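Local coordinates for protein minor fimbrium anchoring subunit Mfa2 (PDB 5NFI) that anchors the minor fimbria of Porphyromonas gingivalis in the outer membrane through its interaction with Mfa1 and regulates the length of the fimbria, at residues G4-F9 against A53-I58; P118-K123 against Q131-R136; R27-A32 against A42-D47. One frame throughout, in Å; residues are numbered along the deposited sequence.

Overall arrangement
Contact 1 (4-9 with 53-58) and contact 3 (27-32 with 42-47) are partly buried antiparallel strand pairs, whereas contact 2 (118-123 with 131-136) is a surface contact between strands too far apart for backbone pairing. Contact 3 is nested in the loop that contact 1 closes. The two, about 11 Å apart between centres, meet through apolar side chains, F9 against L28 and I58 against V30. Contact 2 joins contact 1 through strand 133-151, the neighbour of strand 3-10. Backbone hydrogen bonds dominate contacts 1 and 3, with an R27-E46 salt bridge beyond the last strand pair of contact 3; contact 2 rests mainly on aliphatic side chains, with a threonine hydroxyl against a proline ring.

Contact 1. Residues G4-F9 against A53-I58; sequences GVYVNF and AKEWLI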
loop_
_atom_site.group_PDB
_atom_site.type_symbol
_atom_site.label_atom_id
_atom_site.label_comp_id
_atom_site.label_asym_id
_atom_site.label_seq_id
_atom_site.Cartn_x
_atom_site.Cartn_y
_atom_site.Cartn_z
ATOM N N GLY A 4 16.781 12.439 22.003
ATOM C CA GLY A 4 16.003 12.061 20.844
ATOM C C GLY A 4 16.830 11.587 19.671
ATOM O O GLY A 4 18.056 11.646 19.695
ATOM N N VAL A 5 16.131 11.096 18.651
ATOM C CA VAL A 5 16.739 10.595 17.422
ATOM C C VAL A 5 16.443 11.545 16.276
ATOM O O VAL A 5 15.288 11.858 16.032
ATOM C CB VAL A 5 16.190 9.198 17.012
ATOM C CG1 VAL A 5 16.977 8.648 15.832
ATOM C CG2 VAL A 5 16.234 8.234 18.170
ATOM N N TYR A 6 17.461 11.997 15.556
ATOM C CA TYR A 6 17.178 12.697 14.315
ATOM C C TYR A 6 17.021 11.662 13.208
ATOM O O TYR A 6 17.829 10.748 13.088
ATOM C CB TYR A 6 18.272 13.705 13.964
ATOM C CG TYR A 6 18.290 14.922 14.857
ATOM C CD1 TYR A 6 17.354 15.940 14.700
ATOM C CD2 TYR A 6 19.250 15.062 15.855
ATOM C CE1 TYR A 6 17.376 17.061 15.526
ATOM C CE2 TYR A 6 19.274 16.160 16.665
ATOM C CZ TYR A 6 18.337 17.159 16.503
ATOM O OH TYR A 6 18.373 18.267 17.328
ATOM N N VAL A 7 15.965 11.805 12.414
ATOM C CA VAL A 7 15.671 10.850 11.357
ATOM C C VAL A 7 15.582 11.530 10.001
ATOM O O VAL A 7 14.909 12.548 9.835
ATOM C CB VAL A 7 14.357 10.092 11.612
ATOM C CG1 VAL A 7 14.098 9.115 10.489
ATOM C CG2 VAL A 7 14.417 9.351 12.930
ATOM N N ASN A 8 16.295 10.949 9.044
ATOM C CA ASN A 8 16.299 11.398 7.669
ATOM C C ASN A 8 15.453 10.472 6.802
ATOM O O ASN A 8 15.573 9.243 6.877
ATOM C CB ASN A 8 17.720 11.446 7.132
ATOM C CG ASN A 8 17.762 11.720 5.654
ATOM O OD1 ASN A 8 17.775 10.795 4.835
ATOM N ND2 ASN A 8 17.762 13.001 5.295
ATOM N N PHE A 9 14.595 11.044 5.972
ATOM C CA PHE A 9 13.705 10.187 5.212
ATOM C C PHE A 9 14.050 10.234 3.746
ATOM O O PHE A 9 14.163 11.320 3.154
ATOM C CB PHE A 9 12.241 10.573 5.441
ATOM C CG PHE A 9 11.762 10.319 6.847
ATOM C CD1 PHE A 9 11.664 9.025 7.338
ATOM C CD2 PHE A 9 11.407 11.374 7.680
ATOM C CE1 PHE A 9 11.217 8.790 8.633
ATOM C CE2 PHE A 9 10.948 11.141 8.971
ATOM C CZ PHE A 9 10.851 9.849 9.446
ATOM N N ALA A 53 19.332 16.184 3.025
ATOM C CA ALA A 53 19.972 16.678 4.230
ATOM C C ALA A 53 18.969 17.222 5.246
ATOM O O ALA A 53 19.332 18.010 6.121
ATOM C CB ALA A 53 20.973 17.739 3.871
ATOM N N LYS A 54 17.710 16.814 5.136
ATOM C CA LYS A 54 16.726 17.251 6.115
ATOM C C LYS A 54 16.494 16.173 7.168
ATOM O O LYS A 54 16.443 14.980 6.855
ATOM C CB LYS A 54 15.400 17.630 5.452
ATOM C CG LYS A 54 14.421 18.246 6.442
ATOM C CD LYS A 54 13.395 19.162 5.785
ATOM C CE LYS A 54 12.578 19.932 6.848
ATOM N NZ LYS A 54 13.198 19.914 8.215
ATOM N N GLU A 55 16.362 16.605 8.421
ATOM C CA GLU A 55 16.129 15.687 9.526
ATOM C C GLU A 55 14.943 16.110 10.378
ATOM O O GLU A 55 14.556 17.277 10.397
ATOM C CB GLU A 55 17.376 15.583 10.397
ATOM C CG GLU A 55 18.586 15.088 9.670
ATOM C CD GLU A 55 19.752 14.882 10.598
ATOM O OE1 GLU A 55 20.550 15.832 10.774
ATOM O OE2 GLU A 55 19.871 13.770 11.150
ATOM N N TRP A 56 14.368 15.144 11.081
ATOM C CA TRP A 56 13.255 15.400 11.991
ATOM C C TRP A 56 13.577 14.786 13.344
ATOM O O TRP A 56 13.921 13.608 13.418
ATOM C CB TRP A 56 11.942 14.821 11.436
ATOM C CG TRP A 56 11.307 15.672 10.372
ATOM C CD1 TRP A 56 10.402 16.674 10.558
ATOM C CD2 TRP A 56 11.540 15.600 8.962
ATOM N NE1 TRP A 56 10.054 17.233 9.350
ATOM C CE2 TRP A 56 10.738 16.593 8.356
ATOM C CE3 TRP A 56 12.347 14.795 8.152
ATOM C CZ2 TRP A 56 10.725 16.804 6.986
ATOM C CZ3 TRP A 56 12.329 15.002 6.790
ATOM C CH2 TRP A 56 11.524 15.999 6.219
ATOM N N LEU A 57 13.477 15.579 14.409
ATOM C CA LEU A 57 13.765 15.084 15.751
ATOM C C LEU A 57 12.594 14.300 16.324
ATOM O O LEU A 57 11.463 14.770 16.332
ATOM C CB LEU A 57 14.123 16.237 16.688
ATOM C CG LEU A 57 14.471 15.856 18.136
ATOM C CD1 LEU A 57 15.650 14.876 18.215
ATOM C CD2 LEU A 57 14.754 17.095 18.955
ATOM N N ILE A 58 12.891 13.099 16.798
ATOM C CA ILE A 58 11.939 12.220 17.448
ATOM C C ILE A 58 12.322 12.173 18.919
ATOM O O ILE A 58 13.305 11.523 19.296
ATOM C CB ILE A 58 11.946 10.793 16.838
ATOM C CG1 ILE A 58 11.832 10.846 15.312
ATOM C CG2 ILE A 58 10.825 9.953 17.400
ATOM C CD1 ILE A 58 10.617 11.612 14.816
#
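V5 and V7 pair with I58 and W56 through four backbone hydrogen bonds, so that each of these residues gives its N-H and receives on its C=O. The bonds of V5 N to I58 O and of W56 N to V7 O both measure 2.9 Å. Beyond the V7-W56 pair of this regular antiparallel ladder, toward K54, the side chain of N8 takes over: ND2 donates to K54 O over 2.8 Å, approaching somewhat out of the carbonyl plane. With CG anti to the backbone N (chi1 172°), the amide of N8 reaches across to the backbone of 53-58, and the same nitrogen also bonds S51 O. The E55 side chain runs across that of Y6, roughly perpendicular to it, with OE2 3.2 Å from Y6 CB, but the hydrogen-bond partner of this oxygen is H134 ND1 on the next strand.

Y6 and L57 share one side of the pair. L57 CD1 sits almost centrally over one face of the Y6 ring, 3.9 Å from the ring centroid and 10° off its normal, a CH-pi contact, while L57 CB packs on CE1. The reverse side is apolar: V7 CG2 meets I58 CG1 at 3.8 Å, and F9 brings CD2 to 3.6 Å from W56 CE3, the two ring planes inclined at 40°.

Strand 3-10 is thus flanked by 56-60, antiparallel, and by 133-151, parallel, which takes up the polar backbone groups of G4, Y6 and N8. H134 stacks on Y6, and F9 and I58 pack against strand 28-33.

Contact 2. Residues P118-K123 against Q131-R136; sequences PVVELK and QYIHTR
The hairpin of strands 113-122 and 133-151 is represented here by its two arms near the connecting loop, where side chains of V120 and L122 meet those of T135 and I133. The segments 120-122 and 133-136 run nearly antiparallel, at 168°, but their axes approach no closer than 7.8 Å, beyond the spacing of paired strands. I133 uses both of its branches. Its CG1 branch lies between the backbone N and the carbonyl carbon (chi1 66°), which sends CD1 to 3.6 Å from V120 CB and equally near the backbone N of E121. The second branch, CG2, turns to L122, lying 4.1 Å from its CD2.

At this end of the hairpin, in a beta-rich fold of the transthyretin clan, the backbone partners lie elsewhere: V120 and L122 bond to Y66 and G64 of strand 64-72, while I133 and T135 bond to strand 3-10. The hairpin arms therefore part here and serve different neighbouring strands, with V5 packing on I133 and T135 from strand 3-10.

Further along, V120 CG1 touches T135 CB at 3.6 Å, the two side chains crossing at about a right angle. The P118 ring and the T135 side chain lie past one another, oppositely directed, with T135 OG1 3.4 Å from P118 CG and close to CD as well. The pyrrolidine CD also comes to 3.2 Å from R136 O.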
loop_
_atom_site.group_PDB
_atom_site.type_symbol
_atom_site.label_atom_id
_atom_site.label_comp_id
_atom_site.label_asym_id
_atom_site.label_seq_id
_atom_site.Cartn_x
_atom_site.Cartn_y
_atom_site.Cartn_z
ATOM N N PRO A 118 16.385 1.433 11.114
ATOM C CA PRO A 118 17.056 0.376 11.866
ATOM C C PRO A 118 16.863 0.585 13.363
ATOM O O PRO A 118 16.362 1.621 13.785
ATOM C CB PRO A 118 18.529 0.525 11.466
ATOM C CG PRO A 118 18.654 1.924 10.945
ATOM C CD PRO A 118 17.320 2.284 10.361
ATOM N N VAL A 119 17.232 -0.414 14.150
ATOM C CA VAL A 119 17.261 -0.262 15.580
ATOM C C VAL A 119 18.357 0.723 15.947
ATOM O O VAL A 119 19.521 0.565 15.544
ATOM C CB VAL A 119 17.526 -1.588 16.284
ATOM C CG1 VAL A 119 17.593 -1.374 17.804
ATOM C CG2 VAL A 119 16.478 -2.603 15.910
ATOM N N VAL A 120 17.980 1.742 16.709
ATOM C CA VAL A 120 18.925 2.737 17.187
ATOM C C VAL A 120 19.012 2.642 18.691
ATOM O O VAL A 120 18.240 1.906 19.312
ATOM C CB VAL A 120 18.518 4.158 16.769
ATOM C CG1 VAL A 120 18.493 4.266 15.252
ATOM C CG2 VAL A 120 17.170 4.525 17.355
ATOM N N GLU A 121 19.930 3.400 19.279
ATOM C CA GLU A 121 20.232 3.249 20.690
ATOM C C GLU A 121 20.650 4.543 21.383
ATOM O O GLU A 121 21.708 5.095 21.076
ATOM C CB GLU A 121 21.324 2.202 20.842
ATOM C CG GLU A 121 21.780 1.932 22.245
ATOM C CD GLU A 121 22.868 0.893 22.237
ATOM O OE1 GLU A 121 23.078 0.315 21.139
ATOM O OE2 GLU A 121 23.528 0.679 23.284
ATOM N N LEU A 122 19.811 5.021 22.305
ATOM C CA LEU A 122 20.216 6.063 23.251
ATOM C C LEU A 122 21.118 5.471 24.320
ATOM O O LEU A 122 20.692 4.575 25.058
ATOM C CB LEU A 122 19.015 6.706 23.929
ATOM C CG LEU A 122 18.324 7.889 23.268
ATOM C CD1 LEU A 122 17.553 8.656 24.335
ATOM C CD2 LEU A 122 19.326 8.772 22.556
ATOM N N LYS A 123 22.345 5.970 24.421
ATOM C CA LYS A 123 23.295 5.387 25.356
ATOM C C LYS A 123 23.425 6.295 26.581
ATOM O O LYS A 123 23.072 7.471 26.520
ATOM C CB LYS A 123 24.644 5.173 24.678
ATOM C CG LYS A 123 24.680 4.008 23.692
ATOM C CD LYS A 123 25.624 4.319 22.532
ATOM C CE LYS A 123 26.276 3.074 21.950
ATOM N NZ LYS A 123 27.381 3.459 21.024
ATOM N N GLN A 131 24.956 13.338 22.808
ATOM C CA GLN A 131 23.986 14.256 22.237
ATOM C C GLN A 131 22.581 13.716 22.069
ATOM O O GLN A 131 21.895 13.312 23.010
ATOM C CB GLN A 131 24.500 14.649 20.849
ATOM C CG GLN A 131 24.397 16.082 20.432
ATOM C CD GLN A 131 24.588 16.209 18.934
ATOM O OE1 GLN A 131 24.426 15.234 18.194
ATOM N NE2 GLN A 131 24.958 17.398 18.481
ATOM N N TYR A 132 22.185 13.768 20.805
ATOM C CA TYR A 132 21.099 13.024 20.228
ATOM C C TYR A 132 21.759 12.054 19.255
ATOM O O TYR A 132 22.926 12.230 18.907
ATOM C CB TYR A 132 20.133 13.946 19.494
ATOM C CG TYR A 132 19.683 15.155 20.271
ATOM C CD1 TYR A 132 20.464 16.302 20.322
ATOM C CD2 TYR A 132 18.464 15.161 20.931
ATOM C CE1 TYR A 132 20.052 17.416 21.030
ATOM C CE2 TYR A 132 18.039 16.269 21.634
ATOM C CZ TYR A 132 18.836 17.394 21.680
ATOM O OH TYR A 132 18.418 18.498 22.381
ATOM N N ILE A 133 21.035 11.041 18.799
ATOM C CA ILE A 133 21.585 10.160 17.778
ATOM C C ILE A 133 20.949 10.462 16.427
ATOM O O ILE A 133 20.068 11.314 16.317
ATOM C CB ILE A 133 21.391 8.678 18.134
ATOM C CG1 ILE A 133 19.913 8.308 18.136
ATOM C CG2 ILE A 133 21.993 8.377 19.493
ATOM C CD1 ILE A 133 19.660 6.946 18.712
ATOM N N HIS A 134 21.422 9.783 15.392
ATOM C CA HIS A 134 20.867 9.960 14.059
ATOM C C HIS A 134 20.590 8.626 13.410
ATOM O O HIS A 134 21.164 7.613 13.800
ATOM C CB HIS A 134 21.809 10.775 13.185
ATOM C CG HIS A 134 21.999 12.177 13.664
ATOM N ND1 HIS A 134 21.509 13.271 12.984
ATOM C CD2 HIS A 134 22.620 12.665 14.763
ATOM C CE1 HIS A 134 21.826 14.374 13.640
ATOM N NE2 HIS A 134 22.500 14.033 14.724
ATOM N N THR A 135 19.702 8.640 12.421
ATOM C CA THR A 135 19.405 7.466 11.626
ATOM C C THR A 135 18.688 7.886 10.343
ATOM O O THR A 135 18.311 9.045 10.191
ATOM C CB THR A 135 18.543 6.458 12.405
ATOM O OG1 THR A 135 18.469 5.219 11.688
ATOM C CG2 THR A 135 17.141 7.003 12.625
ATOM N N ARG A 136 18.539 6.938 9.418
ATOM C CA ARG A 136 17.801 7.130 8.174
ATOM C C ARG A 136 16.697 6.089 8.094
ATOM O O ARG A 136 16.828 5.001 8.669
ATOM C CB ARG A 136 18.715 6.998 6.952
ATOM C CG ARG A 136 19.820 8.002 6.896
ATOM C CD ARG A 136 20.782 7.762 5.737
ATOM N NE ARG A 136 20.219 8.075 4.422
ATOM C CZ ARG A 136 20.111 7.218 3.400
ATOM N NH1 ARG A 136 20.528 5.960 3.516
ATOM N NH2 ARG A 136 19.607 7.629 2.242
#

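Contact 3. Residues R27-A32 against A42-D47; sequences RLNVYA and ANVFED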
loop_
_atom_site.group_PDB
_atom_site.type_symbol
_atom_site.label_atom_id
_atom_site.label_comp_id
_atom_site.label_asym_id
_atom_site.label_seq_id
_atom_site.Cartn_x
_atom_site.Cartn_y
_atom_site.Cartn_z
ATOM N N ARG A 27 3.273 14.853 4.683
ATOM C CA ARG A 27 3.145 14.880 6.123
ATOM C C ARG A 27 3.597 13.555 6.703
ATOM O O ARG A 27 3.730 12.580 5.981
ATOM C CB ARG A 27 1.708 15.199 6.522
ATOM C CG ARG A 27 0.703 14.126 6.179
ATOM C CD ARG A 27 -0.717 14.581 6.487
ATOM N NE ARG A 27 -0.907 15.022 7.866
ATOM C CZ ARG A 27 -0.970 14.215 8.925
ATOM N NH1 ARG A 27 -0.830 12.902 8.804
ATOM N NH2 ARG A 27 -1.151 14.734 10.126
ATOM N N LEU A 28 3.864 13.526 8.004
ATOM C CA LEU A 28 4.475 12.362 8.640
ATOM C C LEU A 28 3.851 12.069 10.000
ATOM O O LEU A 28 3.479 12.978 10.738
ATOM C CB LEU A 28 5.993 12.565 8.814
ATOM C CG LEU A 28 6.869 12.453 7.559
ATOM C CD1 LEU A 28 8.257 12.951 7.849
ATOM C CD2 LEU A 28 6.910 11.012 6.999
ATOM N N ASN A 29 3.727 10.784 10.305
ATOM C CA ASN A 29 3.390 10.308 11.626
ATOM C C ASN A 29 4.517 9.350 12.015
ATOM O O ASN A 29 4.642 8.265 11.451
ATOM C CB ASN A 29 2.025 9.603 11.653
ATOM C CG ASN A 29 0.850 10.542 11.366
ATOM O OD1 ASN A 29 0.645 10.990 10.237
ATOM N ND2 ASN A 29 0.038 10.782 12.377
ATOM N N VAL A 30 5.354 9.756 12.956
ATOM C CA VAL A 30 6.529 8.979 13.313
ATOM C C VAL A 30 6.443 8.519 14.763
ATOM O O VAL A 30 6.280 9.336 15.680
ATOM C CB VAL A 30 7.811 9.790 13.084
ATOM C CG1 VAL A 30 9.021 8.911 13.250
ATOM C CG2 VAL A 30 7.789 10.371 11.696
ATOM N N TYR A 31 6.536 7.207 14.958
ATOM C CA TYR A 31 6.373 6.594 16.272
ATOM C C TYR A 31 7.659 5.919 16.713
ATOM O O TYR A 31 8.430 5.423 15.883
ATOM C CB TYR A 31 5.223 5.571 16.257
ATOM C CG TYR A 31 3.934 6.164 15.763
ATOM C CD1 TYR A 31 3.139 6.919 16.606
ATOM C CD2 TYR A 31 3.526 5.997 14.443
ATOM C CE1 TYR A 31 1.974 7.482 16.161
ATOM C CE2 TYR A 31 2.359 6.568 13.984
ATOM C CZ TYR A 31 1.588 7.311 14.857
ATOM O OH TYR A 31 0.423 7.895 14.429
ATOM N N ALA A 32 7.884 5.890 18.023
ATOM C CA ALA A 32 9.048 5.202 18.575
ATOM C C ALA A 32 8.582 4.104 19.521
ATOM O O ALA A 32 7.788 4.346 20.430
ATOM C CB ALA A 32 9.970 6.177 19.287
ATOM N N ALA A 42 5.175 9.664 20.053
ATOM C CA ALA A 42 4.257 9.801 18.918
ATOM C C ALA A 42 4.285 11.208 18.342
ATOM O O ALA A 42 3.896 12.162 19.009
ATOM C CB ALA A 42 2.834 9.434 19.331
ATOM N N ASN A 43 4.723 11.338 17.096
ATOM C CA ASN A 43 4.947 12.665 16.532
ATOM C C ASN A 43 4.298 12.882 15.173
ATOM O O ASN A 43 4.232 11.969 14.344
ATOM C CB ASN A 43 6.446 12.929 16.421
ATOM C CG ASN A 43 7.173 12.673 17.720
ATOM O OD1 ASN A 43 7.104 13.482 18.649
ATOM N ND2 ASN A 43 7.867 11.544 17.802
ATOM N N VAL A 44 3.841 14.107 14.942
ATOM C CA VAL A 44 3.180 14.460 13.699
ATOM C C VAL A 44 3.868 15.663 13.060
ATOM O O VAL A 44 4.115 16.672 13.724
ATOM C CB VAL A 44 1.692 14.767 13.940
ATOM C CG1 VAL A 44 1.025 15.182 12.653
ATOM C CG2 VAL A 44 0.979 13.553 14.562
ATOM N N PHE A 45 4.202 15.563 11.776
ATOM C CA PHE A 45 4.852 16.688 11.098
ATOM C C PHE A 45 4.118 17.064 9.817
ATOM O O PHE A 45 4.019 16.265 8.886
ATOM C CB PHE A 45 6.323 16.373 10.789
ATOM C CG PHE A 45 7.086 15.837 11.965
ATOM C CD1 PHE A 45 7.414 16.657 13.026
ATOM C CD2 PHE A 45 7.473 14.509 12.010
ATOM C CE1 PHE A 45 8.112 16.162 14.114
ATOM C CE2 PHE A 45 8.168 14.007 13.092
ATOM C CZ PHE A 45 8.485 14.835 14.149
ATOM N N GLU A 46 3.589 18.278 9.783
ATOM C CA GLU A 46 2.968 18.796 8.581
ATOM C C GLU A 46 4.035 19.478 7.718
ATOM O O GLU A 46 5.173 19.616 8.137
ATOM C CB GLU A 46 1.832 19.759 8.941
ATOM C CG GLU A 46 0.923 19.255 10.046
ATOM C CD GLU A 46 0.008 18.122 9.603
ATOM O OE1 GLU A 46 -0.200 17.962 8.371
ATOM O OE2 GLU A 46 -0.510 17.393 10.487
ATOM N N ASP A 47 3.658 19.866 6.505
ATOM C CA ASP A 47 4.519 20.599 5.581
ATOM C C ASP A 47 5.846 19.901 5.285
ATOM O O ASP A 47 6.871 20.548 5.069
ATOM C CB ASP A 47 4.754 22.000 6.128
ATOM C CG ASP A 47 3.452 22.710 6.457
ATOM O OD1 ASP A 47 2.456 22.467 5.736
ATOM O OD2 ASP A 47 3.419 23.504 7.432
#
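The F45 ring is met at its edge, near its plane, by two aliphatic groups of the facing strand: V30 CG2 lies 3.9 Å from CE2, and L28 CB lies 4.0 Å from CD2. Its chi1 of -49°, with CG anti to the carbonyl carbon, directs the ring edge toward these neighbours. W56 of strand 56-60 meets the F45 ring obliquely. On the reverse side of the pair the Y31 ring likewise turns an edge to A42, whose CB is 3.7 Å from CD1, while F172, beyond the two segments, forms an edge-to-face pair with Y31.

The guanidinium of R27 is held at its edge by E46 in a side-on, two-nitrogen salt bridge. NE bonds OE1, and NH2 bonds OE2 at 2.8 Å; both oxygens are reached on their syn sides, though the two planes are turned 44° apart. The chain of E46 bends at chi2 (-73°) to bring its carboxylate alongside R27. V44 CG1 also lies 3.4 Å from NH2, and NH1 makes a weak bond to N29 OD1.

Between these groups the backbone carries four hydrogen bonds, L28 with F45 and V30 with N43, each in both directions. V30 O accepts N43 N at 2.9 Å and, weakly, N43 ND2 at 3.4 Å; the firmer partner of that amide nitrogen is S41 OG.

The pair is a beta hairpin in which strand 28-33 is the inner member, hydrogen-bonded along its other side to strand 64-72. Its L28 and V30 side chains pack on F9 of strand 3-10, and V30 and N43 rest against I58 of strand 56-60.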